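Local atomic coordinates of Mgp-operon protein 3 (PDB entry 6TM0), a protein that is a membrane protein of Mycoplasma pneumoniae that probably acts in cell adhesion, consistent with attachment of the bacterium to sialylated host glycans. Residues 77-82 with 139-144; 162-167 with 650-655; 656-661 with 774-779. All coordinates share one frame; numbering follows the deposited sequence.

Contact 1: 77-82 with 139-144; sequences TNQNAL and VKQESQ
The Gln141 side chain lies along Ala81, its CG 3.7 Å from Ala81 CB and its amide NE2 3.3 Å from Ala81 CA. With CG swung to the side of the chain remote from the backbone N (chi1 -151°) and the rest extended, the amide reaches past the methyl to the main chain beyond. There the Gln141 and Gln79 side chains run side by side, pointing the same way, with their amide planes 77° apart. On the other flank of Ala81, Val139 CG1 packs 3.6 Å from the Ala81 CB. Neither segment is a regular strand; what pairs them is a single beta bridge centred on Asn80 and Lys140, with Ala81 N donating to Val139 O at 2.9 Å. The Asn80 side chain adds a second grip: its OD1 takes the Val139 N-H at 2.7 Å, the donor standing well above the amide plane, and also a weak bond from Leu82 N. Farther along, the bent Lys140 chain brings NZ to Thr77 O, 2.8 Å away and in the carbonyl plane, linking the loops before strand 82-84 and after strand 126-133. Tyr158 of helix 157-162 packs against Ala81 and Gln141, while the Thr77 end is exposed to solvent.

Contact 2: 162-167 with 650-655; sequences QDLLVE and IASLIN
Leu164 holds CG opposite its backbone N (chi1 180°), and Ile654 carries CG1 beside its own N with CD1 extended (chi1 -53°); the two branches thereby meet, Leu164 CD1 lying 3.8 Å from Ile654 CD1. The side chains cross at a slant, and the same leucine methyl rests near the carbonyl of Ser652. Leu165 and Leu653 occupy the other face of the sheet, where Leu165 CB meets Leu653 CD1 at 4.0 Å. Between the faces runs the parallel pairing of strands 165-167 and 650-654, whose axes are 4.8 Å apart at an angle of 14°. Ile654 takes part through both backbone polar atoms: its N donates to Leu165 O at 2.9 Å and its O accepts from Glu167 N at 2.7 Å. The bond from Leu165 N to Ser652 O is weak, and the segments spread apart toward Asp163 and Ala651. Strand 650-654 pairs on its other side with strand 549-563, and strand 165-167 with 229-231, placing this pair inside a large mixed sheet. Glu167 is buried but forms a salt bridge with Arg227, and Asn655 bonds to Tyr229; the polar ends have partners of their own, and the strands are joined by main-chain bonds and aliphatic packing.

Contact 3: 656-661 with 774-779; sequences ASPLNS and SLLNFG
Ser657 and Leu776 mark the near approach of two irregular segments, their CA atoms 6.6 Å apart, and no hydrogen bond passes between them. Ser657 is extended, Pro658 turns the chain (phi -91°, psi 15°), and Leu659 is extended again. Across this bend the Ser657 OG accepts a weak bond from Leu659 N at 3.3 Å, a link consistent with an ST turn. The bend presents Ser657, Pro658 and Leu659 together to the facing segment, and the Leu776 branch CD2 fits among them. That methyl lies 3.6 Å from Ser657 CB and 3.8 Å from Leu659 CD1, the two leucine side chains meeting at a slant, with Pro658 CD more distant at 4.4 Å. Leu776 reaches this position because its CG sits beside the backbone N, chi1 -54°. Beside it, Pro658 CG approaches the backbone oxygen of Asn777, 3.4 Å away. Leu775 and Leu659 both touch Ala672 of helix 666-673. The contact thus joins the loop following strand 650-654 to the one that leads into strand 779-786. Polar groups here are engaged outside the pair: Asn777 bonds through ND2 to Leu733 O and through OD1 to Arg806 N, and the Arg806 guanidinium takes Leu776 O. What holds the two loops against each other is therefore mainly apolar contact between buried side chains, without directional bonds from one to the other.

Contact 1 lies toward the surface, its centre about 29 Å from the chain's centre, whereas contacts 2 and 3 are buried, with centres about 17 and 8 Å from it. Polarity falls off along the same path, from mixed side-chain and main-chain bonds between loops, through regular main-chain pairing, to mainly apolar packing without hydrogen bonds across it. The segments 650-655 and 656-661 are consecutive, so contacts 2 and 3 share one piece of chain, and Asn655 ND2 probably bonds to Asn660 O between them. Strand 549-563 flanks both. Contact 1 does not touch either; it is related to contact 2 through helix 157-162, which packs on 139-144 and leads into strand 165-167.

Contact 1: 77-82 with 139-144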
ATOM      1  N   THR A  77       9.395   8.541 -32.886  1.00167.88           N
ATOM      2  CA  THR A  77      10.215   7.328 -33.022  1.00167.07           C
ATOM      3  C   THR A  77      10.374   6.704 -31.624  1.00168.52           C
ATOM      4  O   THR A  77       9.356   6.385 -31.009  1.00167.71           O
ATOM      5  CB  THR A  77      11.534   7.608 -33.802  1.00176.53           C
ATOM      6  OG1 THR A  77      11.310   8.577 -34.832  1.00176.14           O
ATOM      7  CG2 THR A  77      12.130   6.342 -34.418  1.00175.29           C
ATOM      8  N   ASN A  78      11.616   6.600 -31.090  1.00163.81           N
ATOM      9  CA  ASN A  78      11.921   6.045 -29.761  1.00163.11           C
ATOM     10  C   ASN A  78      11.458   6.965 -28.598  1.00161.23           C
ATOM     11  O   ASN A  78      12.006   6.887 -27.490  1.00161.01           O
ATOM     12  CB  ASN A  78      13.430   5.709 -29.651  1.00164.54           C
ATOM     13  CG  ASN A  78      13.816   4.269 -29.942  1.00185.15           C
ATOM     14  OD1 ASN A  78      13.124   3.525 -30.652  1.00179.32           O
ATOM     15  ND2 ASN A  78      14.955   3.848 -29.403  1.00174.52           N
ATOM     16  N   GLN A  79      10.433   7.812 -28.853  1.00152.22           N
ATOM     17  CA  GLN A  79       9.876   8.751 -27.881  1.00148.75           C
ATOM     18  C   GLN A  79       8.992   8.074 -26.842  1.00145.74           C
ATOM     19  O   GLN A  79       8.201   7.181 -27.163  1.00145.52           O
ATOM     20  CB  GLN A  79       9.109   9.882 -28.580  1.00149.31           C
ATOM     21  CG  GLN A  79       9.172  11.216 -27.836  1.00166.15           C
ATOM     22  CD  GLN A  79       7.889  12.006 -27.938  1.00186.84           C
ATOM     23  OE1 GLN A  79       7.372  12.283 -29.033  1.00183.39           O
ATOM     24  NE2 GLN A  79       7.352  12.396 -26.787  1.00176.93           N
ATOM     25  N   ASN A  80       9.128   8.539 -25.594  1.00136.40           N
ATOM     26  CA  ASN A  80       8.397   8.088 -24.414  1.00133.28           C
ATOM     27  C   ASN A  80       7.042   8.796 -24.367  1.00129.76           C
ATOM     28  O   ASN A  80       6.988  10.020 -24.522  1.00129.14           O
ATOM     29  CB  ASN A  80       9.237   8.417 -23.169  1.00134.53           C
ATOM     30  CG  ASN A  80       8.721   7.971 -21.826  1.00148.28           C
ATOM     31  OD1 ASN A  80       7.875   7.088 -21.693  1.00139.84           O
ATOM     32  ND2 ASN A  80       9.243   8.594 -20.792  1.00139.46           N
ATOM     33  N   ALA A  81       5.958   8.029 -24.160  1.00121.15           N
ATOM     34  CA  ALA A  81       4.574   8.523 -24.098  1.00119.09           C
ATOM     35  C   ALA A  81       4.303   9.349 -22.858  1.00118.11           C
ATOM     36  O   ALA A  81       3.310  10.073 -22.803  1.00117.44           O
ATOM     37  CB  ALA A  81       3.609   7.357 -24.147  1.00119.93           C
ATOM     38  N   LEU A  82       5.181   9.203 -21.857  1.00111.33           N
ATOM     39  CA  LEU A  82       5.169   9.855 -20.555  1.00109.54           C
ATOM     40  C   LEU A  82       6.231  10.963 -20.555  1.00112.89           C
ATOM     41  O   LEU A  82       7.383  10.712 -20.929  1.00112.03           O
ATOM     42  CB  LEU A  82       5.505   8.780 -19.490  1.00108.80           C
ATOM     43  CG  LEU A  82       4.506   8.482 -18.356  1.00111.68           C
ATOM     44  CD1 LEU A  82       3.079   8.418 -18.836  1.00111.27           C
ATOM     45  CD2 LEU A  82       4.850   7.185 -17.666  1.00112.06           C
ATOM     46  N   VAL A 139       7.743   4.346 -21.559  1.00112.31           N
ATOM     47  CA  VAL A 139       6.570   3.722 -22.199  1.00113.73           C
ATOM     48  C   VAL A 139       6.598   4.086 -23.705  1.00123.27           C
ATOM     49  O   VAL A 139       6.747   5.264 -24.049  1.00122.97           O
ATOM     50  CB  VAL A 139       5.205   3.991 -21.482  1.00117.14           C
ATOM     51  CG1 VAL A 139       4.881   5.475 -21.376  1.00116.85           C
ATOM     52  CG2 VAL A 139       4.058   3.239 -22.141  1.00116.98           C
ATOM     53  N   LYS A 140       6.534   3.061 -24.591  1.00123.70           N
ATOM     54  CA  LYS A 140       6.597   3.225 -26.052  1.00124.98           C
ATOM     55  C   LYS A 140       5.265   3.666 -26.662  1.00131.66           C
ATOM     56  O   LYS A 140       4.281   2.921 -26.635  1.00130.82           O
ATOM     57  CB  LYS A 140       7.130   1.951 -26.739  1.00127.52           C
ATOM     58  CG  LYS A 140       8.265   2.208 -27.725  1.00132.51           C
ATOM     59  CD  LYS A 140       7.758   2.528 -29.120  1.00137.08           C
ATOM     60  CE  LYS A 140       8.457   3.733 -29.681  1.00141.57           C
ATOM     61  NZ  LYS A 140       8.258   4.951 -28.843  1.00142.90           N
ATOM     62  N   GLN A 141       5.260   4.880 -27.224  1.00130.48           N
ATOM     63  CA  GLN A 141       4.100   5.521 -27.830  1.00131.69           C
ATOM     64  C   GLN A 141       3.801   5.011 -29.267  1.00139.82           C
ATOM     65  O   GLN A 141       4.718   4.911 -30.085  1.00139.49           O
ATOM     66  CB  GLN A 141       4.339   7.037 -27.822  1.00132.85           C
ATOM     67  CG  GLN A 141       3.069   7.869 -27.735  1.00144.82           C
ATOM     68  CD  GLN A 141       3.327   9.354 -27.822  1.00151.38           C
ATOM     69  OE1 GLN A 141       2.601  10.085 -28.507  1.00143.63           O
ATOM     70  NE2 GLN A 141       4.358   9.838 -27.136  1.00135.66           N
ATOM     71  N   GLU A 142       2.522   4.698 -29.572  1.00139.66           N
ATOM     72  CA  GLU A 142       2.127   4.238 -30.910  1.00141.20           C
ATOM     73  C   GLU A 142       1.437   5.355 -31.699  1.00149.56           C
ATOM     74  O   GLU A 142       0.778   6.210 -31.104  1.00149.01           O
ATOM     75  CB  GLU A 142       1.213   3.008 -30.826  1.00142.53           C
ATOM     76  CG  GLU A 142       1.947   1.685 -30.740  1.00151.05           C
ATOM     77  CD  GLU A 142       2.157   1.185 -29.330  1.00166.35           C
ATOM     78  OE1 GLU A 142       1.220   0.572 -28.765  1.00141.61           O
ATOM     79  OE2 GLU A 142       3.269   1.398 -28.792  1.00165.24           O
ATOM     80  N   SER A 143       1.594   5.355 -33.032  1.00150.28           N
ATOM     81  CA  SER A 143       0.981   6.376 -33.880  1.00152.64           C
ATOM     82  C   SER A 143       0.815   5.911 -35.324  1.00160.89           C
ATOM     83  O   SER A 143       1.821   5.691 -36.011  1.00160.56           O
ATOM     84  CB  SER A 143       1.783   7.682 -33.825  1.00157.00           C
ATOM     85  OG  SER A 143       1.241   8.706 -34.644  1.00165.35           O
ATOM     86  N   GLN A 144      -0.457   5.799 -35.796  1.00160.43           N
ATOM     87  CA  GLN A 144      -0.746   5.429 -37.184  1.00160.53           C
ATOM     88  C   GLN A 144      -0.453   6.620 -38.113  1.00166.90           C
ATOM     89  O   GLN A 144      -0.505   6.469 -39.335  1.00166.93           O
ATOM     90  CB  GLN A 144      -2.191   4.894 -37.404  1.00161.25           C
ATOM     91  CG  GLN A 144      -2.957   4.252 -36.231  1.00175.28           C
ATOM     92  CD  GLN A 144      -2.435   2.919 -35.772  1.00194.88           C
ATOM     93  OE1 GLN A 144      -1.592   2.828 -34.874  1.00192.53           O
ATOM     94  NE2 GLN A 144      -2.967   1.859 -36.351  1.00185.88           N
TER

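Contact 2: 162-167 with 650-655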
ATOM      1  N   GLN A 162      -3.739   3.650 -21.637  1.00 86.93           N
ATOM      2  CA  GLN A 162      -4.735   4.427 -22.380  1.00 85.05           C
ATOM      3  C   GLN A 162      -6.123   4.252 -21.805  1.00 87.68           C
ATOM      4  O   GLN A 162      -6.943   5.155 -21.930  1.00 88.15           O
ATOM      5  CB  GLN A 162      -4.749   4.036 -23.860  1.00 85.72           C
ATOM      6  CG  GLN A 162      -3.513   4.460 -24.604  1.00 88.79           C
ATOM      7  CD  GLN A 162      -3.767   4.497 -26.080  1.00102.48           C
ATOM      8  OE1 GLN A 162      -4.141   5.531 -26.644  1.00 95.35           O
ATOM      9  NE2 GLN A 162      -3.555   3.371 -26.741  1.00 96.89           N
ATOM     10  N   ASP A 163      -6.393   3.088 -21.208  1.00 83.64           N
ATOM     11  CA  ASP A 163      -7.679   2.745 -20.583  1.00 83.45           C
ATOM     12  C   ASP A 163      -7.508   2.362 -19.096  1.00 84.30           C
ATOM     13  O   ASP A 163      -8.374   1.697 -18.507  1.00 82.96           O
ATOM     14  CB  ASP A 163      -8.422   1.649 -21.387  1.00 85.47           C
ATOM     15  CG  ASP A 163      -8.757   2.008 -22.831  1.00 98.34           C
ATOM     16  OD1 ASP A 163      -8.920   3.225 -23.126  1.00 99.32           O
ATOM     17  OD2 ASP A 163      -8.885   1.069 -23.664  1.00103.72           O
ATOM     18  N   LEU A 164      -6.384   2.789 -18.493  1.00 78.76           N
ATOM     19  CA  LEU A 164      -6.158   2.504 -17.088  1.00 77.36           C
ATOM     20  C   LEU A 164      -6.938   3.502 -16.254  1.00 82.49           C
ATOM     21  O   LEU A 164      -6.832   4.724 -16.447  1.00 81.43           O
ATOM     22  CB  LEU A 164      -4.672   2.445 -16.679  1.00 76.21           C
ATOM     23  CG  LEU A 164      -4.443   2.145 -15.191  1.00 79.05           C
ATOM     24  CD1 LEU A 164      -4.733   0.696 -14.856  1.00 78.26           C
ATOM     25  CD2 LEU A 164      -3.058   2.561 -14.739  1.00 80.68           C
ATOM     26  N   LEU A 165      -7.781   2.956 -15.380  1.00 79.67           N
ATOM     27  CA  LEU A 165      -8.610   3.722 -14.472  1.00 79.65           C
ATOM     28  C   LEU A 165      -8.041   3.479 -13.101  1.00 86.49           C
ATOM     29  O   LEU A 165      -7.985   2.323 -12.671  1.00 88.05           O
ATOM     30  CB  LEU A 165     -10.056   3.216 -14.551  1.00 79.17           C
ATOM     31  CG  LEU A 165     -11.179   4.218 -14.837  1.00 82.80           C
ATOM     32  CD1 LEU A 165     -10.754   5.339 -15.784  1.00 82.68           C
ATOM     33  CD2 LEU A 165     -12.368   3.511 -15.405  1.00 82.25           C
ATOM     34  N   VAL A 166      -7.543   4.542 -12.445  1.00 82.25           N
ATOM     35  CA  VAL A 166      -6.995   4.458 -11.083  1.00 81.66           C
ATOM     36  C   VAL A 166      -8.031   5.063 -10.117  1.00 82.86           C
ATOM     37  O   VAL A 166      -8.662   6.070 -10.445  1.00 82.71           O
ATOM     38  CB  VAL A 166      -5.598   5.125 -10.966  1.00 85.68           C
ATOM     39  CG1 VAL A 166      -5.006   4.937  -9.572  1.00 84.88           C
ATOM     40  CG2 VAL A 166      -4.648   4.573 -12.021  1.00 85.68           C
ATOM     41  N   GLU A 167      -8.243   4.433  -8.967  1.00 77.17           N
ATOM     42  CA  GLU A 167      -9.211   4.939  -8.003  1.00 77.01           C
ATOM     43  C   GLU A 167      -8.710   6.214  -7.335  1.00 80.28           C
ATOM     44  O   GLU A 167      -7.491   6.413  -7.217  1.00 78.86           O
ATOM     45  CB  GLU A 167      -9.510   3.885  -6.912  1.00 78.26           C
ATOM     46  CG  GLU A 167     -10.912   4.004  -6.327  1.00 86.71           C
ATOM     47  CD  GLU A 167     -11.054   3.797  -4.834  1.00104.13           C
ATOM     48  OE1 GLU A 167     -10.514   2.801  -4.299  1.00 87.16           O
ATOM     49  OE2 GLU A 167     -11.730   4.634  -4.197  1.00105.27           O
ATOM     50  N   ILE A 650     -11.784  -5.825 -22.489  1.00 88.48           N
ATOM     51  CA  ILE A 650     -11.518  -5.702 -21.050  1.00 86.74           C
ATOM     52  C   ILE A 650     -10.249  -4.922 -20.816  1.00 90.40           C
ATOM     53  O   ILE A 650      -9.167  -5.378 -21.198  1.00 91.36           O
ATOM     54  CB  ILE A 650     -11.521  -7.056 -20.279  1.00 88.67           C
ATOM     55  CG1 ILE A 650     -12.757  -7.955 -20.645  1.00 88.52           C
ATOM     56  CG2 ILE A 650     -11.372  -6.844 -18.767  1.00 87.91           C
ATOM     57  CD1 ILE A 650     -14.188  -7.406 -20.424  1.00 88.45           C
ATOM     58  N   ALA A 651     -10.390  -3.733 -20.203  1.00 84.37           N
ATOM     59  CA  ALA A 651      -9.294  -2.848 -19.850  1.00 82.32           C
ATOM     60  C   ALA A 651      -8.888  -3.154 -18.410  1.00 85.53           C
ATOM     61  O   ALA A 651      -9.506  -4.028 -17.776  1.00 85.15           O
ATOM     62  CB  ALA A 651      -9.737  -1.411 -19.984  1.00 82.72           C
ATOM     63  N   SER A 652      -7.840  -2.450 -17.899  1.00 80.97           N
ATOM     64  CA  SER A 652      -7.293  -2.632 -16.550  1.00 79.23           C
ATOM     65  C   SER A 652      -7.682  -1.495 -15.596  1.00 83.92           C
ATOM     66  O   SER A 652      -7.619  -0.323 -15.977  1.00 84.57           O
ATOM     67  CB  SER A 652      -5.778  -2.812 -16.601  1.00 79.26           C
ATOM     68  OG  SER A 652      -5.371  -3.700 -15.572  1.00 86.25           O
ATOM     69  N   LEU A 653      -8.089  -1.855 -14.353  1.00 79.17           N
ATOM     70  CA  LEU A 653      -8.509  -0.937 -13.286  1.00 77.72           C
ATOM     71  C   LEU A 653      -7.711  -1.214 -12.019  1.00 78.76           C
ATOM     72  O   LEU A 653      -7.463  -2.387 -11.733  1.00 78.23           O
ATOM     73  CB  LEU A 653     -10.010  -1.136 -13.007  1.00 77.77           C
ATOM     74  CG  LEU A 653     -10.658  -0.227 -11.960  1.00 81.90           C
ATOM     75  CD1 LEU A 653     -11.919   0.383 -12.504  1.00 81.92           C
ATOM     76  CD2 LEU A 653     -10.948  -0.992 -10.692  1.00 82.10           C
ATOM     77  N   ILE A 654      -7.333  -0.141 -11.248  1.00 73.25           N
ATOM     78  CA  ILE A 654      -6.584  -0.222  -9.970  1.00 71.92           C
ATOM     79  C   ILE A 654      -7.251   0.610  -8.845  1.00 75.60           C
ATOM     80  O   ILE A 654      -7.551   1.800  -9.045  1.00 74.93           O
ATOM     81  CB  ILE A 654      -5.058   0.103 -10.078  1.00 74.11           C
ATOM     82  CG1 ILE A 654      -4.336  -0.733 -11.148  1.00 73.67           C
ATOM     83  CG2 ILE A 654      -4.361  -0.047  -8.707  1.00 74.09           C
ATOM     84  CD1 ILE A 654      -3.029  -0.131 -11.603  1.00 76.87           C
ATOM     85  N   ASN A 655      -7.421  -0.023  -7.652  1.00 70.74           N
ATOM     86  CA  ASN A 655      -7.986   0.566  -6.429  1.00 69.49           C
ATOM     87  C   ASN A 655      -6.859   1.129  -5.560  1.00 74.03           C
ATOM     88  O   ASN A 655      -5.719   0.664  -5.646  1.00 73.81           O
ATOM     89  CB  ASN A 655      -8.774  -0.490  -5.621  1.00 65.44           C
ATOM     90  CG  ASN A 655      -9.880  -1.227  -6.363  1.00 69.03           C
ATOM     91  OD1 ASN A 655     -10.435  -0.774  -7.386  1.00 57.81           O
ATOM     92  ND2 ASN A 655     -10.243  -2.381  -5.838  1.00 53.02           N
TER

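Contact 3: 656-661 with 774-779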
ATOM      1  N   ALA A 656      -7.180   2.120  -4.704  1.00 71.75           N
ATOM      2  CA  ALA A 656      -6.209   2.739  -3.786  1.00 71.68           C
ATOM      3  C   ALA A 656      -6.271   2.041  -2.434  1.00 74.65           C
ATOM      4  O   ALA A 656      -6.219   2.694  -1.391  1.00 74.95           O
ATOM      5  CB  ALA A 656      -6.494   4.234  -3.640  1.00 72.61           C
ATOM      6  N   SER A 657      -6.390   0.689  -2.464  1.00 69.74           N
ATOM      7  CA  SER A 657      -6.531  -0.204  -1.310  1.00 68.04           C
ATOM      8  C   SER A 657      -6.061  -1.646  -1.664  1.00 68.64           C
ATOM      9  O   SER A 657      -5.838  -1.889  -2.847  1.00 67.83           O
ATOM     10  CB  SER A 657      -7.973  -0.166  -0.806  1.00 70.40           C
ATOM     11  OG  SER A 657      -8.670  -1.369  -1.061  1.00 79.12           O
ATOM     12  N   PRO A 658      -5.872  -2.613  -0.711  1.00 63.79           N
ATOM     13  CA  PRO A 658      -5.372  -3.934  -1.119  1.00 63.24           C
ATOM     14  C   PRO A 658      -6.479  -4.966  -1.458  1.00 69.30           C
ATOM     15  O   PRO A 658      -6.196  -6.168  -1.580  1.00 69.10           O
ATOM     16  CB  PRO A 658      -4.482  -4.337   0.063  1.00 63.86           C
ATOM     17  CG  PRO A 658      -5.019  -3.548   1.248  1.00 67.73           C
ATOM     18  CD  PRO A 658      -6.045  -2.572   0.759  1.00 63.97           C
ATOM     19  N   LEU A 659      -7.731  -4.481  -1.648  1.00 65.89           N
ATOM     20  CA  LEU A 659      -8.890  -5.296  -2.025  1.00 66.10           C
ATOM     21  C   LEU A 659      -9.088  -5.245  -3.538  1.00 72.52           C
ATOM     22  O   LEU A 659      -8.817  -4.202  -4.149  1.00 71.87           O
ATOM     23  CB  LEU A 659     -10.204  -4.762  -1.397  1.00 65.42           C
ATOM     24  CG  LEU A 659     -10.468  -4.853   0.098  1.00 68.34           C
ATOM     25  CD1 LEU A 659     -11.883  -4.504   0.377  1.00 66.27           C
ATOM     26  CD2 LEU A 659     -10.211  -6.242   0.642  1.00 72.81           C
ATOM     27  N   ASN A 660      -9.680  -6.333  -4.112  1.00 70.21           N
ATOM     28  CA  ASN A 660     -10.043  -6.449  -5.528  1.00 70.36           C
ATOM     29  C   ASN A 660     -11.508  -6.039  -5.745  1.00 76.49           C
ATOM     30  O   ASN A 660     -11.763  -5.123  -6.534  1.00 76.30           O
ATOM     31  CB  ASN A 660      -9.764  -7.857  -6.069  1.00 68.18           C
ATOM     32  CG  ASN A 660      -8.332  -8.088  -6.500  1.00 71.53           C
ATOM     33  OD1 ASN A 660      -7.380  -7.581  -5.905  1.00 65.89           O
ATOM     34  ND2 ASN A 660      -8.144  -8.894  -7.528  1.00 58.76           N
ATOM     35  N   SER A 661     -12.464  -6.654  -5.012  1.00 74.11           N
ATOM     36  CA  SER A 661     -13.875  -6.284  -5.172  1.00 74.63           C
ATOM     37  C   SER A 661     -14.475  -5.445  -4.027  1.00 80.03           C
ATOM     38  O   SER A 661     -14.414  -5.831  -2.845  1.00 78.87           O
ATOM     39  CB  SER A 661     -14.747  -7.509  -5.428  1.00 77.31           C
ATOM     40  OG  SER A 661     -16.059  -7.142  -5.830  1.00 82.99           O
ATOM     41  N   SER A 774     -12.998   0.237   8.934  1.00 76.63           N
ATOM     42  CA  SER A 774     -12.537  -1.008   9.566  1.00 75.66           C
ATOM     43  C   SER A 774     -12.595  -2.161   8.508  1.00 77.05           C
ATOM     44  O   SER A 774     -12.898  -3.316   8.833  1.00 76.80           O
ATOM     45  CB  SER A 774     -13.387  -1.332  10.796  1.00 79.51           C
ATOM     46  OG  SER A 774     -14.781  -1.290  10.530  1.00 87.64           O
ATOM     47  N   LEU A 775     -12.281  -1.827   7.248  1.00 71.79           N
ATOM     48  CA  LEU A 775     -12.369  -2.744   6.114  1.00 71.70           C
ATOM     49  C   LEU A 775     -11.032  -2.916   5.393  1.00 74.58           C
ATOM     50  O   LEU A 775     -10.721  -4.010   4.927  1.00 73.09           O
ATOM     51  CB  LEU A 775     -13.452  -2.177   5.144  1.00 71.75           C
ATOM     52  CG  LEU A 775     -14.160  -3.043   4.036  1.00 76.03           C
ATOM     53  CD1 LEU A 775     -13.408  -3.044   2.749  1.00 76.23           C
ATOM     54  CD2 LEU A 775     -14.638  -4.430   4.495  1.00 76.41           C
ATOM     55  N   LEU A 776     -10.250  -1.837   5.299  1.00 71.85           N
ATOM     56  CA  LEU A 776      -8.986  -1.822   4.565  1.00 71.92           C
ATOM     57  C   LEU A 776      -7.753  -1.948   5.426  1.00 73.89           C
ATOM     58  O   LEU A 776      -7.702  -1.354   6.504  1.00 72.81           O
ATOM     59  CB  LEU A 776      -8.905  -0.529   3.727  1.00 72.42           C
ATOM     60  CG  LEU A 776     -10.079  -0.256   2.783  1.00 76.76           C
ATOM     61  CD1 LEU A 776      -9.962   1.095   2.173  1.00 77.05           C
ATOM     62  CD2 LEU A 776     -10.201  -1.329   1.716  1.00 77.24           C
ATOM     63  N   ASN A 777      -6.745  -2.704   4.954  1.00 69.75           N
ATOM     64  CA  ASN A 777      -5.508  -2.832   5.721  1.00 69.56           C
ATOM     65  C   ASN A 777      -4.439  -1.905   5.200  1.00 76.28           C
ATOM     66  O   ASN A 777      -4.342  -1.665   3.986  1.00 76.25           O
ATOM     67  CB  ASN A 777      -4.991  -4.272   5.799  1.00 66.44           C
ATOM     68  CG  ASN A 777      -4.157  -4.574   7.042  1.00 74.67           C
ATOM     69  OD1 ASN A 777      -3.560  -3.701   7.677  1.00 58.52           O
ATOM     70  ND2 ASN A 777      -4.083  -5.833   7.421  1.00 66.61           N
ATOM     71  N   PHE A 778      -3.624  -1.386   6.133  1.00 73.11           N
ATOM     72  CA  PHE A 778      -2.516  -0.483   5.844  1.00 71.88           C
ATOM     73  C   PHE A 778      -1.280  -0.973   6.584  1.00 75.43           C
ATOM     74  O   PHE A 778      -1.406  -1.451   7.707  1.00 73.84           O
ATOM     75  CB  PHE A 778      -2.935   0.937   6.230  1.00 73.05           C
ATOM     76  CG  PHE A 778      -1.876   1.904   6.678  1.00 73.91           C
ATOM     77  CD1 PHE A 778      -1.545   2.021   8.022  1.00 76.54           C
ATOM     78  CD2 PHE A 778      -1.285   2.773   5.778  1.00 74.84           C
ATOM     79  CE1 PHE A 778      -0.596   2.939   8.440  1.00 76.83           C
ATOM     80  CE2 PHE A 778      -0.337   3.695   6.202  1.00 77.39           C
ATOM     81  CZ  PHE A 778      -0.012   3.782   7.530  1.00 75.70           C
ATOM     82  N   GLY A 779      -0.122  -0.888   5.929  1.00 73.26           N
ATOM     83  CA  GLY A 779       1.174  -1.303   6.468  1.00 72.81           C
ATOM     84  C   GLY A 779       2.176  -0.169   6.441  1.00 75.96           C
ATOM     85  O   GLY A 779       2.337   0.483   5.407  1.00 76.26           O
TER